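Local coordinates for protein L-methionine gamma-lyase (Fusobacterium nucleatum subsp. nucleatum, PDB 6LXU) that belongs to the Cys/Met metabolism family of pyridoxal-phosphate-dependent enzymes, whose chains adopt the aminotransferase-like fold, and is built as an assembly of four chains, at residues L156-N161 with K165-E170; V186-T189 with M195-P198; N282-V287 with D390-L395; C336-S341 with T347-P352. One frame throughout, in Å; residues are numbered along the deposited sequence. Where two conformers were deposited one is given.

The four contacts follow the chain in two groups. Interactions 1 and 2 come first and belong to the large mixed sheet, where strands 151-157 and 183-187 lie side by side; their centres are about 9 Å apart, and they touch directly. Interactions 3 and 4 belong to the smaller sheet and its helices, with centres about 16 Å apart; interaction 4 is nested within the loop that interaction 3 closes, and Asp-390 reaches the backbone of Cys-336 between them. Interactions 1 and 2 come within about 7 and 8 Å of interaction 4 at their nearest atoms, without touching. The first pair thus builds the sheet beside the cofactor-bearing residue, the second the C-terminal sheet, where interaction 4 also meets other subunits.

Interaction 1: residues L156-N161 with K165-E170; sequences LETPAN and KIVDLE
Thr-158 carries much of this contact. Thr-158 OG1 accepts the backbone N of Val-167 at 3.2 Å over a fairly straight path (160°), placed there because OG1 lies anti to its own N (chi1 -179°). Next door, Ala-160 and Lys-165 form one antiparallel hydrogen-bonded pair: Ala-160 N reaches Lys-165 O at 3.0 Å, and Lys-165 N returns to Ala-160 O at 2.9 Å. Lys-165 O also takes a CA-H contact from Pro-159, and a water bridges this oxygen and Glu-157 O. The peptide bond between Thr-158 and Pro-159 is cis.

The apolar contacts continue along the same line. Thr-158 CG2 meets Leu-169 CD2 tip to tip at 3.6 Å, while Leu-156 CD1 slides past that same methyl at 3.9 Å. Pro-159 CG lies beside Ile-166 CD1, both side chains pointing the same way, at 3.8 Å.

The extended Lys-165 leads away to salt bridges with Asp-136 and Asp-110. The segments join strand 151-157 to the start of helix 169-176 in a beta-alpha-beta unit completed by strand 183-187, while helix 301-307 packs on Thr-158 and Ile-166.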
loop_
_atom_site.group_PDB
_atom_site.type_symbol
_atom_site.label_atom_id
_atom_site.label_comp_id
_atom_site.label_asym_id
_atom_site.label_seq_id
_atom_site.Cartn_x
_atom_site.Cartn_y
_atom_site.Cartn_z
ATOM N N LEU A 156 25.497 20.237 13.319
ATOM C CA LEU A 156 24.936 21.550 13.005
ATOM C C LEU A 156 23.566 21.442 12.359
ATOM O O LEU A 156 23.234 20.429 11.729
ATOM C CB LEU A 156 25.859 22.316 12.050
ATOM C CG LEU A 156 27.321 22.425 12.494
ATOM C CD1 LEU A 156 28.182 22.956 11.366
ATOM C CD2 LEU A 156 27.455 23.290 13.732
ATOM N N GLU A 157 22.802 22.516 12.453
ATOM C CA GLU A 157 21.452 22.564 11.895
ATOM C C GLU A 157 21.165 23.997 11.496
ATOM O O GLU A 157 21.284 24.881 12.329
ATOM C CB GLU A 157 20.482 22.069 12.967
ATOM C CG GLU A 157 19.073 21.805 12.509
ATOM C CD GLU A 157 18.184 21.284 13.624
ATOM O OE1 GLU A 157 18.639 20.516 14.542
ATOM O OE2 GLU A 157 16.994 21.646 13.582
ATOM N N THR A 158 20.811 24.255 10.232
ATOM C CA THR A 158 20.542 25.615 9.769
ATOM C C THR A 158 19.656 25.578 8.530
ATOM O O THR A 158 19.938 24.812 7.624
ATOM C CB THR A 158 21.839 26.423 9.477
ATOM O OG1 THR A 158 21.503 27.746 9.049
ATOM C CG2 THR A 158 22.746 25.752 8.466
ATOM N N PRO A 159 18.606 26.397 8.465
ATOM C CA PRO A 159 18.028 27.166 9.566
ATOM C C PRO A 159 17.525 26.257 10.674
ATOM O O PRO A 159 17.195 25.102 10.403
ATOM C CB PRO A 159 16.858 27.911 8.900
ATOM C CG PRO A 159 17.121 27.845 7.435
ATOM C CD PRO A 159 17.817 26.536 7.234
ATOM N N ALA A 160 17.467 26.766 11.903
ATOM C CA ALA A 160 17.065 25.935 13.061
ATOM C C ALA A 160 16.059 26.653 13.938
ATOM O O ALA A 160 16.212 27.870 14.156
ATOM C CB ALA A 160 18.282 25.570 13.895
ATOM N N ASN A 161 15.082 25.891 14.474
ATOM C CA ASN A 161 13.985 26.357 15.377
ATOM C C ASN A 161 14.556 27.046 16.597
ATOM O O ASN A 161 15.680 26.734 16.956
ATOM C CB ASN A 161 13.173 25.169 15.958
ATOM C CG ASN A 161 12.383 24.379 14.924
ATOM O OD1 ASN A 161 11.449 24.906 14.294
ATOM N ND2 ASN A 161 12.679 23.072 14.823
ATOM N N LYS A 165 17.402 30.329 13.216
ATOM C CA LYS A 165 18.810 30.662 13.364
ATOM C C LYS A 165 19.625 30.138 12.198
ATOM O O LYS A 165 19.471 28.983 11.785
ATOM C CB LYS A 165 19.332 30.058 14.664
ATOM C CG LYS A 165 20.785 30.360 14.998
ATOM C CD LYS A 165 21.175 29.681 16.309
ATOM C CE LYS A 165 22.591 29.987 16.720
ATOM N NZ LYS A 165 22.839 29.514 18.104
ATOM N N ILE A 166 20.524 30.992 11.714
ATOM C CA ILE A 166 21.417 30.673 10.614
ATOM C C ILE A 166 22.845 30.547 11.148
ATOM O O ILE A 166 23.298 31.387 11.945
ATOM C CB ILE A 166 21.382 31.796 9.548
ATOM C CG1 ILE A 166 19.977 31.989 8.956
ATOM C CG2 ILE A 166 22.399 31.542 8.441
ATOM C CD1 ILE A 166 19.418 30.760 8.254
ATOM N N VAL A 167 23.544 29.505 10.730
ATOM C CA VAL A 167 24.971 29.345 11.058
ATOM C C VAL A 167 25.721 29.017 9.778
ATOM O O VAL A 167 25.151 28.490 8.820
ATOM C CB VAL A 167 25.233 28.316 12.182
ATOM C CG1 VAL A 167 24.375 28.633 13.406
ATOM C CG2 VAL A 167 25.005 26.893 11.722
ATOM N N ASP A 168 27.012 29.364 9.764
ATOM C CA ASP A 168 27.823 29.332 8.548
ATOM C C ASP A 168 28.473 27.970 8.396
ATOM O O ASP A 168 29.475 27.672 9.056
ATOM C CB ASP A 168 28.882 30.437 8.621
ATOM C CG ASP A 168 29.605 30.669 7.304
ATOM O OD1 ASP A 168 29.906 29.691 6.604
ATOM O OD2 ASP A 168 29.896 31.853 7.003
ATOM N N LEU A 169 27.910 27.131 7.528
ATOM C CA LEU A 169 28.362 25.750 7.415
ATOM C C LEU A 169 29.805 25.629 6.941
ATOM O O LEU A 169 30.546 24.798 7.446
ATOM C CB LEU A 169 27.438 24.972 6.496
ATOM C CG LEU A 169 25.993 24.829 6.998
ATOM C CD1 LEU A 169 25.199 24.026 5.981
ATOM C CD2 LEU A 169 25.962 24.151 8.361
ATOM N N GLU A 170 30.170 26.416 5.931
ATOM C CA GLU A 170 31.539 26.351 5.410
ATOM C C GLU A 170 32.559 26.771 6.471
ATOM O O GLU A 170 33.582 26.105 6.665
ATOM C CB GLU A 170 31.681 27.207 4.163
ATOM C CG GLU A 170 33.075 27.105 3.559
ATOM C CD GLU A 170 33.305 27.957 2.343
ATOM O OE1 GLU A 170 32.356 28.534 1.778
ATOM O OE2 GLU A 170 34.516 28.061 1.965
HETATM O O HOH W 1 21.156 27.352 13.213
#

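Interaction 2: residues V186-T189 with M195-P198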
loop_
_atom_site.group_PDB
_atom_site.type_symbol
_atom_site.label_atom_id
_atom_site.label_comp_id
_atom_site.label_asym_id
_atom_site.label_seq_id
_atom_site.Cartn_x
_atom_site.Cartn_y
_atom_site.Cartn_z
ATOM N N VAL A 186 25.421 17.647 9.320
ATOM C CA VAL A 186 24.415 18.701 9.202
ATOM C C VAL A 186 23.037 18.108 8.954
ATOM O O VAL A 186 22.857 17.309 8.039
ATOM C CB VAL A 186 24.760 19.686 8.068
ATOM C CG1 VAL A 186 23.641 20.688 7.831
ATOM C CG2 VAL A 186 26.045 20.401 8.411
ATOM N N ASP A 187 22.082 18.566 9.747
ATOM C CA ASP A 187 20.661 18.285 9.521
ATOM C C ASP A 187 20.135 19.332 8.547
ATOM O O ASP A 187 19.937 20.484 8.911
ATOM C CB ASP A 187 19.934 18.297 10.865
ATOM C CG ASP A 187 18.452 17.997 10.759
ATOM O OD1 ASP A 187 17.899 18.099 9.642
ATOM O OD2 ASP A 187 17.843 17.685 11.814
ATOM N N ASN A 188 19.950 18.900 7.294
ATOM C CA ASN A 188 19.555 19.764 6.180
ATOM C C ASN A 188 18.054 19.690 5.878
ATOM O O ASN A 188 17.624 20.024 4.775
ATOM C CB ASN A 188 20.376 19.386 4.933
ATOM C CG ASN A 188 20.412 20.473 3.868
ATOM O OD1 ASN A 188 20.459 21.661 4.193
ATOM N ND2 ASN A 188 20.407 20.065 2.592
ATOM N N THR A 189 17.262 19.278 6.871
ATOM C CA THR A 189 15.819 19.079 6.692
ATOM C C THR A 189 15.096 20.327 6.186
ATOM O O THR A 189 14.374 20.271 5.198
ATOM C CB THR A 189 15.173 18.607 8.006
ATOM O OG1 THR A 189 15.715 17.333 8.378
ATOM C CG2 THR A 189 13.675 18.458 7.873
ATOM N N MET A 195 17.697 24.167 -1.686
ATOM C CA MET A 195 18.287 25.419 -1.212
ATOM C C MET A 195 19.737 25.320 -0.793
ATOM O O MET A 195 20.466 26.311 -0.934
ATOM C CB MET A 195 17.488 25.987 -0.045
ATOM C CG MET A 195 16.101 26.396 -0.473
ATOM S SD MET A 195 15.038 26.941 0.862
ATOM C CE MET A 195 13.764 25.684 0.801
ATOM N N GLN A 196 20.176 24.190 -0.251
ATOM C CA GLN A 196 21.465 24.130 0.431
ATOM C C GLN A 196 22.035 22.746 0.240
ATOM O O GLN A 196 21.304 21.762 0.391
ATOM C CB GLN A 196 21.192 24.405 1.907
ATOM C CG GLN A 196 22.372 24.527 2.839
ATOM C CD GLN A 196 21.934 25.072 4.186
ATOM O OE1 GLN A 196 22.057 26.267 4.454
ATOM N NE2 GLN A 196 21.383 24.205 5.033
ATOM N N LYS A 197 23.326 22.661 -0.104
ATOM C CA LYS A 197 24.006 21.390 -0.316
ATOM C C LYS A 197 25.265 21.358 0.551
ATOM O O LYS A 197 26.368 21.734 0.109
ATOM C CB LYS A 197 24.323 21.164 -1.797
ATOM C CG LYS A 197 23.069 21.092 -2.668
ATOM C CD LYS A 197 23.366 20.515 -4.043
ATOM C CE LYS A 197 22.195 20.690 -4.999
ATOM N NZ LYS A 197 22.310 19.814 -6.195
ATOM N N PRO A 198 25.106 20.963 1.817
ATOM C CA PRO A 198 26.212 21.081 2.761
ATOM C C PRO A 198 27.491 20.354 2.347
ATOM O O PRO A 198 28.597 20.824 2.698
ATOM C CB PRO A 198 25.623 20.505 4.061
ATOM C CG PRO A 198 24.154 20.756 3.944
ATOM C CD PRO A 198 23.859 20.538 2.495
#
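Asn-188 meets Gln-196 and Pro-198 beside the cofactor site, at the C-terminal end of strand 183-187. The preceding residue, Asp-187, brings its OD2 close to N1 of the modified Lys-212, which carries the pyridoxal phosphate, as the aspartate of this fold does in relatives. Asp-187 points away from residues 195-198, and its other oxygen closes an Asx turn: Asp-187 OD1 accepts Thr-189 N at 3.1 Å, nearly in line with its C-O bond, and Thr-189 OG1 at 2.6 Å on the syn lone pair. Two donors on one oxygen hold the carboxylate against rotation.

Asn-188 bonds across the contact at both ends of its amide. With CG trans to the backbone N (chi1 -161°), the side chain reaches over to both Gln-196 and Pro-198. Asn-188 OD1 accepts Gln-196 NE2 at 2.8 Å, the donor arriving almost head-on to the C=O and the two amide planes only 24° apart. Asn-188 ND2 donates a hydrogen bond to Gln-196 O at 2.9 Å, but meets that carbonyl from above its plane, 42° out of it. The nitrogens have second acceptors: Asn-188 ND2 reaches Glu-78, and Gln-196 NE2 reaches Thr-158 O, so these buried amides are well supplied with partners. The Pro-198 ring packs against the asparagine amide, Pro-198 CD 3.5 Å from Asn-188 ND2, and Pro-198 CG lies 3.9 Å from Val-186 CG1.

Leu-169 of helix 169-176 touches Val-186, Gln-196 and Pro-198 together, and strands 151-157 and 205-209 flank strand 183-187, Val-206 touching both Asn-188 and Pro-198.

Interaction 3: residues N282-V287 with D390-L395; sequences NKHPKV and DLEQGL
Lys-286 NZ bonds to Leu-395 O at 2.9 Å, and also to Ile-398 O, so one ammonium group is gripped by the carbonyl of Leu-395 in the last turn of helix 384-396 and by that of Ile-398 just past it. The chain is extended beyond CG, carrying the charge across to the helix's C-terminal turn, where it would probably be favoured by the helix dipole.

His-284 stands beside it. His-284 ND1 accepts the backbone N of Lys-286 at 3.1 Å, close to the ring plane, inside the type I turn that runs from His-284 to Val-287. That bond fixes the ring's rotation and sends His-284 NE2 toward Glu-392, whose OE1 takes it at the ring edge in a weak bond of 3.2 Å, bent to 132°. Glu-392 gets there by a bend at chi2 (57°).

This turn links helix 263-282 to strand 287-291, the edge of the five-stranded sheet on which helix 384-396 packs, in the C-terminal part of the fold.

The imidazole is sandwiched: Leu-395 CD1 makes a CH-pi contact over one face, 3.7 Å from the ring centroid, and Pro-285 CD lies over the opposite face. Phe-280, from helix 263-282, meets the histidine ring at a steep angle and also touches Glu-392 and Leu-395.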
loop_
_atom_site.group_PDB
_atom_site.type_symbol
_atom_site.label_atom_id
_atom_site.label_comp_id
_atom_site.label_asym_id
_atom_site.label_seq_id
_atom_site.Cartn_x
_atom_site.Cartn_y
_atom_site.Cartn_z
ATOM N N ASN A 282 5.233 40.766 7.939
ATOM C CA ASN A 282 6.190 41.762 8.418
ATOM C C ASN A 282 5.634 43.181 8.375
ATOM O O ASN A 282 6.122 44.038 9.129
ATOM C CB ASN A 282 7.487 41.691 7.623
ATOM C CG ASN A 282 8.689 42.190 8.401
ATOM O OD1 ASN A 282 8.791 41.981 9.607
ATOM N ND2 ASN A 282 9.634 42.802 7.691
ATOM N N LYS A 283 4.638 43.433 7.528
ATOM C CA LYS A 283 3.945 44.728 7.456
ATOM C C LYS A 283 2.660 44.764 8.275
ATOM O O LYS A 283 1.983 45.800 8.300
ATOM C CB LYS A 283 3.641 45.071 5.991
ATOM C CG LYS A 283 4.880 45.313 5.152
ATOM C CD LYS A 283 4.560 45.472 3.674
ATOM C CE LYS A 283 5.802 45.862 2.881
ATOM N NZ LYS A 283 5.579 45.781 1.410
ATOM N N HIS A 284 2.312 43.677 8.959
ATOM C CA HIS A 284 1.040 43.624 9.652
ATOM C C HIS A 284 1.144 44.279 11.028
ATOM O O HIS A 284 2.030 43.928 11.785
ATOM C CB HIS A 284 0.544 42.184 9.814
ATOM C CG HIS A 284 -0.916 42.110 10.107
ATOM N ND1 HIS A 284 -1.440 42.399 11.348
ATOM C CD2 HIS A 284 -1.971 41.809 9.314
ATOM C CE1 HIS A 284 -2.754 42.276 11.307
ATOM N NE2 HIS A 284 -3.098 41.907 10.086
ATOM N N PRO A 285 0.198 45.193 11.358
ATOM C CA PRO A 285 0.297 45.875 12.667
ATOM C C PRO A 285 0.242 45.002 13.915
ATOM O O PRO A 285 0.800 45.400 14.943
ATOM C CB PRO A 285 -0.871 46.871 12.646
ATOM C CG PRO A 285 -1.215 47.050 11.213
ATOM C CD PRO A 285 -0.882 45.756 10.529
ATOM N N LYS A 286 -0.377 43.820 13.846
ATOM C CA LYS A 286 -0.464 42.938 15.010
ATOM C C LYS A 286 0.707 41.975 15.188
ATOM O O LYS A 286 0.782 41.258 16.188
ATOM C CB LYS A 286 -1.786 42.188 15.004
ATOM C CG LYS A 286 -2.964 43.138 15.163
ATOM C CD LYS A 286 -4.276 42.409 15.298
ATOM C CE LYS A 286 -5.434 43.389 15.330
ATOM N NZ LYS A 286 -6.732 42.689 15.329
ATOM N N VAL A 287 1.628 42.007 14.232
ATOM C CA VAL A 287 2.810 41.160 14.250
ATOM C C VAL A 287 3.967 42.073 14.606
ATOM O O VAL A 287 4.208 43.047 13.906
ATOM C CB VAL A 287 3.037 40.502 12.870
ATOM C CG1 VAL A 287 4.343 39.715 12.855
ATOM C CG2 VAL A 287 1.867 39.596 12.530
ATOM N N ASP A 390 -6.893 33.701 5.095
ATOM C CA ASP A 390 -7.123 32.985 6.335
ATOM C C ASP A 390 -6.370 33.639 7.496
ATOM O O ASP A 390 -6.950 33.882 8.546
ATOM C CB ASP A 390 -6.719 31.507 6.175
ATOM C CG ASP A 390 -7.143 30.636 7.329
ATOM O OD1 ASP A 390 -8.267 30.843 7.863
ATOM O OD2 ASP A 390 -6.389 29.693 7.677
ATOM N N LEU A 391 -5.083 33.898 7.314
ATOM C CA LEU A 391 -4.315 34.593 8.352
ATOM C C LEU A 391 -4.906 35.968 8.669
ATOM O O LEU A 391 -5.000 36.341 9.845
ATOM C CB LEU A 391 -2.863 34.740 7.927
ATOM C CG LEU A 391 -2.065 33.436 7.790
ATOM C CD1 LEU A 391 -0.747 33.690 7.083
ATOM C CD2 LEU A 391 -1.838 32.788 9.142
ATOM N N GLU A 392 -5.303 36.704 7.637
ATOM C CA GLU A 392 -5.865 38.044 7.827
ATOM C C GLU A 392 -7.129 38.001 8.674
ATOM O O GLU A 392 -7.242 38.784 9.634
ATOM C CB GLU A 392 -6.128 38.713 6.478
ATOM C CG GLU A 392 -6.830 40.075 6.529
ATOM C CD GLU A 392 -6.126 41.122 7.363
ATOM O OE1 GLU A 392 -4.909 41.000 7.644
ATOM O OE2 GLU A 392 -6.812 42.099 7.754
ATOM N N GLN A 393 -8.074 37.114 8.361
ATOM C CA GLN A 393 -9.306 37.042 9.154
ATOM C C GLN A 393 -9.029 36.580 10.577
ATOM O O GLN A 393 -9.662 37.068 11.515
ATOM C CB GLN A 393 -10.415 36.231 8.461
ATOM C CG GLN A 393 -10.177 34.727 8.324
ATOM C CD GLN A 393 -10.420 33.936 9.592
ATOM O OE1 GLN A 393 -11.197 34.340 10.470
ATOM N NE2 GLN A 393 -9.760 32.790 9.704
ATOM N N GLY A 394 -8.068 35.673 10.768
ATOM C CA GLY A 394 -7.692 35.247 12.105
ATOM C C GLY A 394 -7.064 36.372 12.913
ATOM O O GLY A 394 -7.364 36.551 14.108
ATOM N N LEU A 395 -6.176 37.118 12.276
ATOM C CA LEU A 395 -5.517 38.259 12.932
ATOM C C LEU A 395 -6.521 39.352 13.321
ATOM O O LEU A 395 -6.335 40.018 14.348
ATOM C CB LEU A 395 -4.421 38.843 12.040
ATOM C CG LEU A 395 -3.171 37.967 11.867
ATOM C CD1 LEU A 395 -2.373 38.447 10.665
ATOM C CD2 LEU A 395 -2.322 37.943 13.126
#

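Interaction 4: residues C336-S341 with T347-P352; sequences CSLAVS and TLIQHP. With NO3 (nitrate ion), chain C.
Ser-337 bonds to residues 347-349 through both of its backbone polar atoms: Ser-337 O accepts Ile-349 N at 2.9 Å, and Ser-337 N gives to Thr-347 O at 3.0 Å, almost straight at 169°. Ala-339 N then reaches Ile-349 O at a longer 3.3 Å. This ladder is parallel, pairing Ser-337 with Leu-348 and Leu-338 with Ile-349. A water joins Ser-337 OG to Thr-347 O, and another takes up the carbonyls of Ala-339 and Ser-341. A nitrate, probably from the crystallisation liquor, accepts Ser-341 N at 3.1 Å through O3; Gln-350 NE2 also reaches it in one of two conformers.

On the Leu-348 face, Leu-348 CD2 lies 4.0 Å from Ser-337 CB. On the face of Leu-338 and Ile-349, these two lie side by side, Leu-338 CD2 3.5 Å from Ile-349 CG2 in the given one of two Leu-338 conformers. Cys-336 SG touches Thr-347 CG2 at 3.7 Å. A second subunit covers residues 338-341, with Val-340 O bonded to Thr-37 OG1 of that chain, and Leu-348 packs on Leu-28 of a third.

Within this chain strand 337-338 is outermost in the mixed C-terminal sheet of an aminotransferase-like fold, and 348-350 lies between it and the antiparallel strand 374-378.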
loop_
_atom_site.group_PDB
_atom_site.type_symbol
_atom_site.label_atom_id
_atom_site.label_comp_id
_atom_site.label_asym_id
_atom_site.label_seq_id
_atom_site.Cartn_x
_atom_site.Cartn_y
_atom_site.Cartn_z
ATOM N N CYS A 336 -5.301 26.960 7.370
ATOM C CA CYS A 336 -4.112 26.471 8.048
ATOM C C CYS A 336 -4.525 25.432 9.077
ATOM O O CYS A 336 -5.519 25.631 9.790
ATOM C CB CYS A 336 -3.431 27.619 8.776
ATOM S SG CYS A 336 -2.952 29.035 7.753
ATOM N N SER A 337 -3.761 24.346 9.186
ATOM C CA SER A 337 -4.089 23.256 10.108
ATOM C C SER A 337 -3.200 23.298 11.331
ATOM O O SER A 337 -1.993 23.506 11.224
ATOM C CB SER A 337 -3.920 21.910 9.408
ATOM O OG SER A 337 -4.841 21.756 8.328
ATOM N N LEU A 338 -3.806 23.042 12.492
ATOM C CA LEU A 338 -3.108 23.059 13.772
ATOM C C LEU A 338 -2.451 21.694 13.968
ATOM O O LEU A 338 -3.151 20.705 14.171
ATOM C CB LEU A 338 -4.096 23.354 14.909
ATOM C CG LEU A 338 -5.057 24.533 14.716
ATOM C CD1 LEU A 338 -5.853 24.808 15.987
ATOM C CD2 LEU A 338 -4.269 25.753 14.279
ATOM N N ALA A 339 -1.122 21.636 13.890
ATOM C CA ALA A 339 -0.420 20.344 13.919
ATOM C C ALA A 339 1.048 20.582 14.059
ATOM O O ALA A 339 1.525 21.662 13.717
ATOM C CB ALA A 339 -0.668 19.564 12.633
ATOM N N VAL A 340 1.764 19.589 14.569
ATOM C CA VAL A 340 3.212 19.561 14.452
ATOM C C VAL A 340 3.601 19.008 13.068
ATOM O O VAL A 340 2.760 18.587 12.276
ATOM C CB VAL A 340 3.885 18.790 15.614
ATOM C CG1 VAL A 340 3.403 19.330 16.952
ATOM C CG2 VAL A 340 3.705 17.278 15.510
ATOM N N SER A 341 4.897 19.035 12.822
ATOM C CA SER A 341 5.502 18.687 11.550
ATOM C C SER A 341 5.551 19.896 10.616
ATOM O O SER A 341 5.169 21.026 10.972
ATOM C CB SER A 341 4.893 17.449 10.878
ATOM O OG SER A 341 5.912 16.876 10.058
ATOM N N THR A 347 -0.721 23.839 4.527
ATOM C CA THR A 347 -0.104 24.773 5.472
ATOM C C THR A 347 -0.376 24.303 6.898
ATOM O O THR A 347 -1.527 23.994 7.238
ATOM C CB THR A 347 -0.639 26.194 5.247
ATOM O OG1 THR A 347 -0.187 26.666 3.982
ATOM C CG2 THR A 347 -0.157 27.164 6.293
ATOM N N LEU A 348 0.677 24.255 7.712
ATOM C CA LEU A 348 0.572 23.849 9.113
ATOM C C LEU A 348 1.014 24.999 10.000
ATOM O O LEU A 348 1.874 25.796 9.623
ATOM C CB LEU A 348 1.445 22.630 9.399
ATOM C CG LEU A 348 1.254 21.401 8.522
ATOM C CD1 LEU A 348 2.186 20.295 8.955
ATOM C CD2 LEU A 348 -0.195 20.921 8.524
ATOM N N ILE A 349 0.460 25.040 11.201
ATOM C CA ILE A 349 0.760 26.138 12.124
ATOM C C ILE A 349 0.720 25.629 13.557
ATOM O O ILE A 349 -0.065 24.728 13.892
ATOM C CB ILE A 349 -0.203 27.314 11.874
ATOM C CG1 ILE A 349 0.283 28.618 12.529
ATOM C CG2 ILE A 349 -1.625 26.985 12.292
ATOM C CD1 ILE A 349 -0.549 29.822 12.155
ATOM N N GLN A 350 1.584 26.189 14.406
ATOM C CA GLN A 350 1.625 25.848 15.822
ATOM C C GLN A 350 1.994 27.077 16.648
ATOM O O GLN A 350 2.703 27.962 16.164
ATOM C CB GLN A 350 2.628 24.723 16.079
ATOM C CG GLN A 350 4.004 24.917 15.479
ATOM C CD GLN A 350 4.946 23.816 15.906
ATOM O OE1 GLN A 350 5.584 23.919 16.944
ATOM N NE2 GLN A 350 5.032 22.751 15.110
ATOM N N HIS A 351 1.543 27.086 17.899
ATOM C CA HIS A 351 1.828 28.140 18.874
ATOM C C HIS A 351 2.523 27.428 20.023
ATOM O O HIS A 351 1.848 26.868 20.892
ATOM C CB HIS A 351 0.517 28.793 19.299
ATOM C CG HIS A 351 0.668 29.803 20.393
ATOM N ND1 HIS A 351 -0.099 29.776 21.539
ATOM C CD2 HIS A 351 1.485 30.875 20.501
ATOM C CE1 HIS A 351 0.244 30.801 22.303
ATOM N NE2 HIS A 351 1.204 31.477 21.701
ATOM N N PRO A 352 3.868 27.381 20.008
ATOM C CA PRO A 352 4.543 26.506 20.968
ATOM C C PRO A 352 4.189 26.749 22.439
ATOM O O PRO A 352 4.082 25.781 23.208
ATOM C CB PRO A 352 6.021 26.764 20.703
ATOM C CG PRO A 352 6.087 27.173 19.285
ATOM C CD PRO A 352 4.804 27.869 18.974
HETATM N N NO3 C . 8.080 20.087 14.245
HETATM O O1 NO3 C . 8.180 19.835 13.055
HETATM O O2 NO3 C . 9.127 20.243 14.936
HETATM O O3 NO3 C . 6.938 20.196 14.778
HETATM O O HOH W 2 -3.903 23.053 6.140
HETATM O O HOH W 3 3.714 22.667 12.502
#